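Local coordinates for DUF3298 domain-containing protein (Pseudomonas aeruginosa, PDB 4E72), which is of unknown function but belongs to the DUF3298 family and is probably a secreted or membrane-tethered lipoprotein of the cell envelope, at residues 170-175 / 196-201; 188-193 / 203-208; 9-14 / 34-39; 98-103 / 120-125. All coordinates share one frame; numbering follows the deposited sequence. Where two conformers were deposited one is given.

Contact 1: residues 170-175 / 196-201; sequences KTWPFQ and IAPYSY
The indole of W172 lies over the backbone of A197 and the start of P198, a CH-pi contact between two loops of the DUF3298 region: the turn that leaves helix 166-171 and the long connection between strands 187-190 and 205-208. A197 CA sits 4.0 Å from the centroid of the five-membered ring and only 17° off its normal, so the peptide is laid across the ring face. Further along, the proline ring crosses the pyrrole side at a slant, with P198 CD 3.6 Å from W172 NE1. The opposite face of the indole is met, near its rim, by CG2 of the preceding T171, so that the ring is sandwiched between its own helix end and the facing loop. W172 is the first residue to leave helical geometry. With CG turned beside its own backbone N (chi1 -54°), its indole is directed over A197. Nearer the backbone, I196 O lies 3.3 Å from W172 CB. F168 and Y194 add further aromatic contacts to this ring, the latter edge-to-face.

I196 turns its CB away from the facing segment, yet its CG2 branch reaches back to the chain beyond the tryptophan. This methyl packs against P173 O and, at 3.8 Å, against Q175 CB. No direct hydrogen bond joins the two segments. Instead, one water donates to both backbones, at 2.9 Å from W172 O and 2.7 Å from I196 O.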
# COMPACT_ATOMS: atom_id res chain seq x y z
N LYS A 170 -16.60 14.95 13.29
CA LYS A 170 -17.56 14.01 13.88
C LYS A 170 -17.89 12.90 12.90
O LYS A 170 -18.08 11.76 13.32
CB LYS A 170 -18.84 14.71 14.33
CG LYS A 170 -18.66 15.80 15.40
CD LYS A 170 -17.98 15.32 16.70
CE LYS A 170 -17.13 16.39 17.35
NZ LYS A 170 -15.90 16.68 16.57
N THR A 171 -17.94 13.22 11.60
CA THR A 171 -18.25 12.26 10.54
C THR A 171 -17.05 11.33 10.29
O THR A 171 -17.22 10.14 10.03
CB THR A 171 -18.65 13.01 9.26
OG1 THR A 171 -19.82 13.78 9.54
CG2 THR A 171 -18.93 12.10 8.08
N TRP A 172 -15.84 11.88 10.34
CA TRP A 172 -14.64 11.11 10.08
C TRP A 172 -13.70 11.19 11.26
O TRP A 172 -12.70 11.91 11.20
CB TRP A 172 -13.97 11.60 8.79
CG TRP A 172 -14.87 11.61 7.59
CD1 TRP A 172 -15.52 12.70 7.06
CD2 TRP A 172 -15.21 10.49 6.76
NE1 TRP A 172 -16.23 12.33 5.94
CE2 TRP A 172 -16.07 10.97 5.74
CE3 TRP A 172 -14.91 9.12 6.80
CZ2 TRP A 172 -16.61 10.13 4.76
CZ3 TRP A 172 -15.43 8.29 5.82
CH2 TRP A 172 -16.26 8.80 4.80
N PRO A 173 -13.95 10.44 12.36
CA PRO A 173 -12.99 10.47 13.47
C PRO A 173 -11.68 9.81 13.05
O PRO A 173 -11.63 9.12 12.02
CB PRO A 173 -13.70 9.69 14.59
CG PRO A 173 -14.64 8.79 13.90
CD PRO A 173 -15.05 9.48 12.62
N PHE A 174 -10.63 10.04 13.82
CA PHE A 174 -9.35 9.41 13.58
C PHE A 174 -9.51 7.88 13.73
O PHE A 174 -10.31 7.40 14.55
CB PHE A 174 -8.27 9.98 14.51
CG PHE A 174 -6.90 9.40 14.27
CD1 PHE A 174 -6.31 9.48 13.01
CD2 PHE A 174 -6.23 8.70 15.26
CE1 PHE A 174 -5.05 8.92 12.77
CE2 PHE A 174 -4.98 8.12 15.02
CZ PHE A 174 -4.39 8.26 13.79
N GLN A 175 -8.80 7.13 12.89
CA GLN A 175 -8.84 5.67 12.82
C GLN A 175 -7.44 5.16 12.63
O GLN A 175 -6.60 5.89 12.10
CB GLN A 175 -9.72 5.26 11.61
CG GLN A 175 -10.42 3.92 11.74
CD GLN A 175 -10.93 3.38 10.42
OE1 GLN A 175 -11.65 4.05 9.67
NE2 GLN A 175 -10.61 2.12 10.14
N ILE A 196 -11.03 7.88 6.75
CA ILE A 196 -10.88 9.11 7.54
C ILE A 196 -11.28 10.34 6.70
O ILE A 196 -11.14 11.49 7.16
CB ILE A 196 -9.46 9.28 8.17
CG1 ILE A 196 -8.32 9.28 7.09
CG2 ILE A 196 -9.23 8.28 9.32
CD1 ILE A 196 -7.04 10.02 7.50
N ALA A 197 -11.80 10.12 5.47
CA ALA A 197 -12.22 11.22 4.58
C ALA A 197 -13.08 10.69 3.45
O ALA A 197 -12.93 9.53 3.11
CB ALA A 197 -10.99 11.91 4.00
N PRO A 198 -13.87 11.54 2.75
CA PRO A 198 -14.62 11.03 1.57
C PRO A 198 -13.66 10.67 0.44
O PRO A 198 -12.48 11.05 0.48
CB PRO A 198 -15.52 12.22 1.17
CG PRO A 198 -15.49 13.17 2.31
CD PRO A 198 -14.16 12.97 3.01
N TYR A 199 -14.16 9.97 -0.59
CA TYR A 199 -13.40 9.55 -1.78
C TYR A 199 -12.70 10.71 -2.50
O TYR A 199 -11.63 10.50 -3.05
CB TYR A 199 -14.32 8.84 -2.78
CG TYR A 199 -14.32 7.33 -2.66
CD1 TYR A 199 -15.06 6.70 -1.67
CD2 TYR A 199 -13.63 6.54 -3.57
CE1 TYR A 199 -15.04 5.31 -1.53
CE2 TYR A 199 -13.65 5.15 -3.48
CZ TYR A 199 -14.34 4.53 -2.44
OH TYR A 199 -14.35 3.16 -2.33
N SER A 200 -13.28 11.93 -2.48
CA SER A 200 -12.66 13.12 -3.08
C SER A 200 -11.24 13.40 -2.52
O SER A 200 -10.40 13.92 -3.25
CB SER A 200 -13.54 14.35 -2.86
OG SER A 200 -13.73 14.59 -1.48
N TYR A 201 -10.96 13.02 -1.25
CA TYR A 201 -9.63 13.20 -0.63
C TYR A 201 -8.69 12.02 -0.98
O TYR A 201 -7.55 11.98 -0.50
CB TYR A 201 -9.75 13.35 0.90
CG TYR A 201 -10.38 14.67 1.31
CD1 TYR A 201 -11.76 14.84 1.30
CD2 TYR A 201 -9.58 15.75 1.68
CE1 TYR A 201 -12.34 16.06 1.65
CE2 TYR A 201 -10.15 16.98 2.02
CZ TYR A 201 -11.53 17.13 2.02
OH TYR A 201 -12.10 18.33 2.37
O HOH W 1 -10.60 12.84 9.39

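Contact 2: residues 188-193 / 203-208; sequences TLKYDA and HPELKI
The two rings of this contact, Y191 and H203, are both approached in their planes by backbone carbonyls of the facing segment. P204 O lies at the edge of the Y191 ring, and L206 CD2 comes obliquely to 4.0 Å from Y191 CE1. The Y191 hydroxyl is bonded to Q175 O. Y191 O in turn lies at the imidazole edge, 3.3 Å from H203 CD2, while A193 N approaches that ring obliquely. H203 NE2 is buried here without a polar partner in the model.

On the face shared by T188, K190, E205 and K207, a salt-bridge network runs across the strands. K190, bent at its second and third torsions (chi2 92°), brings NZ to the anti lone pair of E205 OE2 at 2.9 Å. K207 NZ meets the other oxygen, OE1, at 3.0 Å on its anti side, and also donates to T188 OG1, which has a second partner in T183. R92 adds a salt bridge to E205 OE2, which thus has two cationic partners, while OE1 is held by K207. The reverse face is apolar: L189 CB meets L206 CB at 3.8 Å, with helix 142-159 packed against L189.

Paired bonds between L189 and L206, followed by Y191 N to P204 O at 2.9 Å, make this the antiparallel pairing of a central and an outer strand in the three-stranded sheet of the DUF3298 region.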
# COMPACT_ATOMS: atom_id res chain seq x y z
N THR A 188 5.27 7.37 6.98
CA THR A 188 4.02 7.59 6.23
C THR A 188 2.90 6.64 6.69
O THR A 188 3.11 5.43 6.73
CB THR A 188 4.25 7.46 4.71
OG1 THR A 188 5.24 8.41 4.32
CG2 THR A 188 2.97 7.68 3.87
N LEU A 189 1.73 7.21 7.03
CA LEU A 189 0.50 6.45 7.33
C LEU A 189 -0.45 6.70 6.19
O LEU A 189 -0.90 7.84 5.99
CB LEU A 189 -0.18 6.80 8.67
CG LEU A 189 0.60 6.80 9.97
CD1 LEU A 189 -0.37 6.80 11.14
CD2 LEU A 189 1.47 5.61 10.10
N LYS A 190 -0.72 5.67 5.40
CA LYS A 190 -1.59 5.77 4.24
C LYS A 190 -2.95 5.12 4.53
O LYS A 190 -3.01 3.99 5.01
CB LYS A 190 -0.90 5.14 3.02
CG LYS A 190 -1.77 5.03 1.79
CD LYS A 190 -1.65 6.21 0.90
CE LYS A 190 -1.13 5.82 -0.46
NZ LYS A 190 -1.16 6.98 -1.37
N TYR A 191 -4.03 5.85 4.23
CA TYR A 191 -5.40 5.44 4.52
C TYR A 191 -6.15 5.00 3.29
O TYR A 191 -6.03 5.58 2.22
CB TYR A 191 -6.17 6.59 5.21
CG TYR A 191 -5.75 6.68 6.66
CD1 TYR A 191 -4.49 7.16 7.01
CD2 TYR A 191 -6.56 6.16 7.67
CE1 TYR A 191 -4.07 7.17 8.33
CE2 TYR A 191 -6.14 6.16 8.99
CZ TYR A 191 -4.88 6.64 9.32
OH TYR A 191 -4.43 6.59 10.62
N ASP A 192 -6.97 3.97 3.49
CA ASP A 192 -7.87 3.50 2.45
C ASP A 192 -8.88 4.61 2.21
O ASP A 192 -9.17 5.40 3.12
CB ASP A 192 -8.56 2.20 2.88
CG ASP A 192 -7.66 0.97 2.70
OD1 ASP A 192 -7.12 0.78 1.57
OD2 ASP A 192 -7.55 0.17 3.67
N ALA A 193 -9.38 4.68 0.98
CA ALA A 193 -10.43 5.64 0.63
C ALA A 193 -11.64 5.40 1.55
O ALA A 193 -11.88 4.25 1.93
CB ALA A 193 -10.82 5.45 -0.83
N HIS A 203 -6.57 8.86 -1.05
CA HIS A 203 -5.92 8.05 -0.02
C HIS A 203 -5.08 8.96 0.87
O HIS A 203 -3.92 9.20 0.52
CB HIS A 203 -5.08 6.95 -0.70
CG HIS A 203 -5.93 5.94 -1.42
ND1 HIS A 203 -6.03 5.93 -2.80
CD2 HIS A 203 -6.73 4.98 -0.91
CE1 HIS A 203 -6.89 4.97 -3.08
NE2 HIS A 203 -7.30 4.34 -1.98
N PRO A 204 -5.65 9.52 1.98
CA PRO A 204 -4.88 10.46 2.80
C PRO A 204 -3.57 9.87 3.34
O PRO A 204 -3.50 8.69 3.71
CB PRO A 204 -5.83 10.80 3.96
CG PRO A 204 -7.20 10.48 3.45
CD PRO A 204 -7.02 9.34 2.51
N GLU A 205 -2.53 10.71 3.33
CA GLU A 205 -1.21 10.36 3.84
C GLU A 205 -0.86 11.22 5.03
O GLU A 205 -0.76 12.45 4.90
CB GLU A 205 -0.10 10.48 2.78
CG GLU A 205 -0.08 9.31 1.80
CD GLU A 205 1.08 9.26 0.82
OE1 GLU A 205 2.07 10.01 1.00
OE2 GLU A 205 1.01 8.45 -0.13
N LEU A 206 -0.71 10.56 6.19
CA LEU A 206 -0.30 11.19 7.44
C LEU A 206 1.20 11.04 7.57
O LEU A 206 1.73 9.98 7.19
CB LEU A 206 -1.03 10.54 8.63
CG LEU A 206 -2.26 11.26 9.20
CD1 LEU A 206 -3.33 11.50 8.14
CD2 LEU A 206 -2.85 10.46 10.34
N LYS A 207 1.88 12.07 8.07
CA LYS A 207 3.33 12.01 8.23
C LYS A 207 3.71 12.23 9.68
O LYS A 207 3.40 13.29 10.24
CB LYS A 207 4.05 13.04 7.33
CG LYS A 207 3.61 13.05 5.87
CD LYS A 207 4.25 11.95 5.04
CE LYS A 207 3.66 11.94 3.65
NZ LYS A 207 4.34 10.96 2.76
N ILE A 208 4.39 11.24 10.28
CA ILE A 208 4.90 11.40 11.64
C ILE A 208 6.38 11.66 11.53
O ILE A 208 7.11 10.78 11.06
CB ILE A 208 4.61 10.27 12.64
CG1 ILE A 208 3.13 9.85 12.68
CG2 ILE A 208 5.13 10.66 14.04
CD1 ILE A 208 2.94 8.39 13.10

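Contact 3: residues 9-14 / 34-39; sequences LPTERL and DTLKFP
L9 meets F38 across the contact at about a right angle, its CD1 3.9 Å from F38 CD2. P10 follows with its carbonyl oxygen against P39 CD. T11 holds OG1 beside its own carbonyl carbon (chi1 176°), which lets the hydroxyl donate to K37 O at 2.9 Å while lying over a face of the F38 ring, toward its rim. E12 N reaches the same carbonyl from the opposite face of its plane, so K37 O is gripped by two donors. K37 N returns a bond to E12 O, closing the first hydrogen-bonded pair of the antiparallel hairpin.

R13 is extended as far as NE, which donates to D34 OD1 at 3.0 Å from above the carboxylate plane. The guanidinium and carboxylate planes stand 72° apart, and the bonds to OD2 are weak. L14 then pairs with T35 through two backbone bonds. Its CD1 methyl nestles between T35 CG2 and K37 CG, 3.8 Å from each.

F38 and L36 also pack on V91 of the neighbouring strand 84-95. With the planes so steeply inclined, the R13-D34 salt bridge rests on one good bond, from NE to OD1, rather than on a coplanar two-pronged pairing, and it supplements a register already set by backbone bonds.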
# COMPACT_ATOMS: atom_id res chain seq x y z
N LEU A 9 18.51 -1.88 -5.06
CA LEU A 9 18.29 -3.13 -5.78
C LEU A 9 17.79 -2.85 -7.19
O LEU A 9 16.76 -2.18 -7.32
CB LEU A 9 17.27 -4.04 -5.08
CG LEU A 9 17.65 -4.81 -3.84
CD1 LEU A 9 16.43 -5.50 -3.28
CD2 LEU A 9 18.74 -5.85 -4.12
N PRO A 10 18.47 -3.34 -8.25
CA PRO A 10 17.91 -3.18 -9.60
C PRO A 10 16.64 -4.03 -9.73
O PRO A 10 16.51 -5.06 -9.04
CB PRO A 10 19.03 -3.67 -10.53
CG PRO A 10 20.20 -3.99 -9.65
CD PRO A 10 19.68 -4.18 -8.27
N THR A 11 15.69 -3.61 -10.55
CA THR A 11 14.44 -4.35 -10.68
C THR A 11 13.93 -4.46 -12.14
O THR A 11 14.20 -3.58 -12.97
CB THR A 11 13.37 -3.73 -9.77
OG1 THR A 11 12.15 -4.43 -9.99
CG2 THR A 11 13.17 -2.23 -9.99
N GLU A 12 13.19 -5.55 -12.44
CA GLU A 12 12.58 -5.78 -13.74
C GLU A 12 11.04 -5.61 -13.61
O GLU A 12 10.41 -6.25 -12.76
CB GLU A 12 12.97 -7.18 -14.29
CG GLU A 12 12.28 -7.59 -15.60
CD GLU A 12 12.53 -6.75 -16.85
OE1 GLU A 12 13.68 -6.29 -17.05
OE2 GLU A 12 11.59 -6.60 -17.66
N ARG A 13 10.47 -4.71 -14.42
CA ARG A 13 9.05 -4.39 -14.46
C ARG A 13 8.31 -5.37 -15.39
O ARG A 13 8.69 -5.52 -16.55
CB ARG A 13 8.84 -2.93 -14.92
CG ARG A 13 7.36 -2.53 -15.07
CD ARG A 13 7.20 -1.04 -15.31
NE ARG A 13 5.80 -0.68 -15.57
CZ ARG A 13 5.35 -0.21 -16.73
NH1 ARG A 13 6.17 -0.04 -17.76
NH2 ARG A 13 4.07 0.10 -16.87
N LEU A 14 7.26 -6.02 -14.86
CA LEU A 14 6.41 -6.97 -15.60
C LEU A 14 5.02 -6.37 -15.76
O LEU A 14 4.22 -6.45 -14.83
CB LEU A 14 6.32 -8.33 -14.87
CG LEU A 14 7.64 -9.03 -14.58
CD1 LEU A 14 7.60 -9.69 -13.22
CD2 LEU A 14 7.96 -10.05 -15.67
N ASP A 34 0.80 -4.87 -13.32
CA ASP A 34 2.10 -4.19 -13.39
C ASP A 34 2.89 -4.52 -12.13
O ASP A 34 2.77 -3.85 -11.11
CB ASP A 34 1.88 -2.67 -13.55
CG ASP A 34 3.15 -1.82 -13.64
OD1 ASP A 34 4.27 -2.40 -13.72
OD2 ASP A 34 3.03 -0.56 -13.61
N THR A 35 3.70 -5.58 -12.20
CA THR A 35 4.42 -6.02 -11.02
C THR A 35 5.95 -5.91 -11.22
O THR A 35 6.41 -5.32 -12.21
CB THR A 35 3.94 -7.41 -10.60
OG1 THR A 35 4.38 -7.66 -9.27
CG2 THR A 35 4.36 -8.53 -11.57
N LEU A 36 6.71 -6.43 -10.23
CA LEU A 36 8.17 -6.36 -10.16
C LEU A 36 8.84 -7.67 -9.78
O LEU A 36 8.33 -8.44 -8.96
CB LEU A 36 8.58 -5.34 -9.07
CG LEU A 36 8.17 -3.88 -9.20
CD1 LEU A 36 8.36 -3.19 -7.88
CD2 LEU A 36 8.98 -3.17 -10.29
N LYS A 37 10.05 -7.85 -10.33
CA LYS A 37 10.98 -8.93 -10.03
C LYS A 37 12.31 -8.30 -9.62
O LYS A 37 12.66 -7.24 -10.13
CB LYS A 37 11.14 -9.90 -11.21
CG LYS A 37 10.29 -11.15 -11.05
CD LYS A 37 10.54 -12.15 -12.16
CE LYS A 37 9.56 -13.30 -12.11
NZ LYS A 37 9.81 -14.28 -13.20
N PHE A 38 12.99 -8.92 -8.66
CA PHE A 38 14.27 -8.45 -8.13
C PHE A 38 15.34 -9.52 -8.41
O PHE A 38 15.35 -10.57 -7.74
CB PHE A 38 14.16 -8.11 -6.62
CG PHE A 38 13.24 -6.95 -6.27
CD1 PHE A 38 11.88 -7.16 -6.02
CD2 PHE A 38 13.73 -5.66 -6.14
CE1 PHE A 38 11.04 -6.10 -5.66
CE2 PHE A 38 12.89 -4.59 -5.79
CZ PHE A 38 11.55 -4.83 -5.54
N PRO A 39 16.20 -9.32 -9.43
CA PRO A 39 17.21 -10.35 -9.76
C PRO A 39 18.18 -10.68 -8.60
O PRO A 39 18.54 -11.85 -8.44
CB PRO A 39 17.97 -9.74 -10.95
CG PRO A 39 17.03 -8.74 -11.53
CD PRO A 39 16.29 -8.17 -10.36

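Contact 4: residues 98-103 / 120-125; sequences LVIIEL and FINYDR
I101 and I121 stand side by side, their CB atoms 3.9 Å apart, and form the central ridge on one face of the strand pair. L103 crosses the I121 side chain at about a right angle: its two methyls lie along one side of the isoleucine, CD1 against CG1 and CD2 3.9 Å from I121 CD1. At the other end of this face V99 CG2 fits against the aliphatic part of R125, 3.7 Å from CD. Helix 44-54 covers the isoleucines, L44 and V48 on I101 and A51 on I121.

On the reverse face the bumps are less uniform. F120, with CG turned beside its backbone N (chi1 -70°), lays its ring alongside E102, and CE1 comes to 3.7 Å from E102 CG; the glutamate's carboxylate is paired with R92. I100 CD1 abuts N122 OD1 at 3.4 Å, an amide whose polar atoms are taken by V180 and L182. L98 CD2 rests against the side of D124, 3.5 Å from OD1 of a carboxylate that is bonded to Q127.

A water bridges L98 O and R125 NH1 at the strand end. Four backbone bonds, reciprocal between V99 and Y123 and between I101 and I121, close a regular antiparallel beta hairpin, the fourth and fifth strands of the six-stranded mixed sheet.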
# COMPACT_ATOMS: atom_id res chain seq x y z
N LEU A 98 16.59 -0.79 3.17
CA LEU A 98 15.15 -1.03 3.14
C LEU A 98 14.57 -0.84 1.74
O LEU A 98 15.02 0.04 1.01
CB LEU A 98 14.38 -0.09 4.09
CG LEU A 98 14.74 -0.04 5.59
CD1 LEU A 98 13.71 0.80 6.32
CD2 LEU A 98 14.76 -1.40 6.22
N VAL A 99 13.57 -1.67 1.37
CA VAL A 99 12.85 -1.53 0.09
C VAL A 99 11.40 -1.23 0.44
O VAL A 99 10.79 -2.03 1.13
CB VAL A 99 12.97 -2.73 -0.90
CG1 VAL A 99 12.41 -2.37 -2.28
CG2 VAL A 99 14.41 -3.20 -1.03
N ILE A 100 10.89 -0.05 0.06
CA ILE A 100 9.50 0.31 0.36
C ILE A 100 8.71 0.14 -0.93
O ILE A 100 8.91 0.87 -1.87
CB ILE A 100 9.30 1.71 1.00
CG1 ILE A 100 10.32 2.06 2.11
CG2 ILE A 100 7.82 1.93 1.43
CD1 ILE A 100 10.55 1.07 3.27
N ILE A 101 7.88 -0.90 -0.98
CA ILE A 101 7.04 -1.23 -2.12
C ILE A 101 5.64 -0.73 -1.85
O ILE A 101 5.07 -1.05 -0.81
CB ILE A 101 7.07 -2.76 -2.45
CG1 ILE A 101 8.51 -3.20 -2.85
CG2 ILE A 101 6.06 -3.10 -3.57
CD1 ILE A 101 8.77 -4.66 -2.74
N GLU A 102 5.10 0.08 -2.79
CA GLU A 102 3.72 0.57 -2.72
C GLU A 102 2.84 -0.26 -3.65
O GLU A 102 3.21 -0.49 -4.82
CB GLU A 102 3.62 2.07 -3.06
CG GLU A 102 2.34 2.66 -2.48
CD GLU A 102 2.05 4.14 -2.66
OE1 GLU A 102 3.00 4.96 -2.66
OE2 GLU A 102 0.85 4.48 -2.72
N LEU A 103 1.68 -0.70 -3.12
CA LEU A 103 0.71 -1.54 -3.81
C LEU A 103 -0.58 -0.79 -4.11
O LEU A 103 -1.09 -0.08 -3.25
CB LEU A 103 0.38 -2.77 -2.95
CG LEU A 103 1.58 -3.51 -2.33
CD1 LEU A 103 1.16 -4.24 -1.09
CD2 LEU A 103 2.23 -4.47 -3.33
N PHE A 120 1.36 -1.34 1.61
CA PHE A 120 2.82 -1.19 1.64
C PHE A 120 3.48 -2.51 1.95
O PHE A 120 2.90 -3.37 2.61
CB PHE A 120 3.26 -0.16 2.71
CG PHE A 120 2.93 1.29 2.44
CD1 PHE A 120 3.37 1.92 1.28
CD2 PHE A 120 2.29 2.06 3.40
CE1 PHE A 120 3.10 3.27 1.05
CE2 PHE A 120 2.03 3.42 3.18
CZ PHE A 120 2.43 4.01 2.00
N ILE A 121 4.71 -2.66 1.47
CA ILE A 121 5.64 -3.72 1.84
C ILE A 121 6.89 -2.97 2.34
O ILE A 121 7.42 -2.12 1.63
CB ILE A 121 5.98 -4.74 0.72
CG1 ILE A 121 4.72 -5.41 0.12
CG2 ILE A 121 7.03 -5.77 1.23
CD1 ILE A 121 4.99 -6.22 -1.18
N ASN A 122 7.32 -3.25 3.57
CA ASN A 122 8.56 -2.71 4.13
C ASN A 122 9.54 -3.87 4.24
O ASN A 122 9.48 -4.64 5.18
CB ASN A 122 8.33 -2.03 5.49
CG ASN A 122 7.45 -0.82 5.40
OD1 ASN A 122 7.95 0.30 5.24
ND2 ASN A 122 6.13 -1.03 5.48
N TYR A 123 10.36 -4.06 3.22
CA TYR A 123 11.30 -5.17 3.18
C TYR A 123 12.70 -4.75 3.64
O TYR A 123 13.33 -3.90 3.01
CB TYR A 123 11.36 -5.75 1.77
CG TYR A 123 12.15 -7.03 1.70
CD1 TYR A 123 11.57 -8.26 2.04
CD2 TYR A 123 13.48 -7.03 1.28
CE1 TYR A 123 12.31 -9.44 2.00
CE2 TYR A 123 14.23 -8.21 1.24
CZ TYR A 123 13.64 -9.41 1.61
OH TYR A 123 14.34 -10.59 1.53
N ASP A 124 13.18 -5.36 4.73
CA ASP A 124 14.54 -5.12 5.25
C ASP A 124 15.52 -6.13 4.65
O ASP A 124 15.37 -7.34 4.84
CB ASP A 124 14.54 -5.20 6.79
CG ASP A 124 15.87 -4.87 7.48
OD1 ASP A 124 16.73 -4.18 6.85
OD2 ASP A 124 16.02 -5.23 8.65
N ARG A 125 16.47 -5.64 3.87
CA ARG A 125 17.47 -6.48 3.19
C ARG A 125 18.56 -7.00 4.15
O ARG A 125 19.20 -8.01 3.84
CB ARG A 125 18.13 -5.72 2.04
CG ARG A 125 17.20 -5.40 0.89
CD ARG A 125 17.78 -4.29 0.05
NE ARG A 125 19.07 -4.68 -0.53
CZ ARG A 125 19.98 -3.83 -0.99
NH1 ARG A 125 19.77 -2.52 -0.93
NH2 ARG A 125 21.11 -4.28 -1.50
O HOH W 2 17.46 -1.07 -0.82

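In the fold
Along the chain the order is contact 3, contact 4, then contacts 1 and 2, whose segments alternate. Contacts 3 and 4 are hairpins of the same six-stranded sheet, centres 13 Å apart, touching where L9 and F38 meet V99, I101 and R125. Contacts 1 and 2 lie within the DUF3298 range, their centres about 11 Å apart, with F174 packing on L206 and I196 on Y191. The small three-stranded sheet meets the six-stranded one where contact 2 touches contact 4, centres about 16 Å apart: K190 packs on F120 and forms a long, weak ion pair with E102, tying both sheets into one fold. Contacts 1 and 3, about 35 Å apart between centres, lie on opposite sides of the chain's centre.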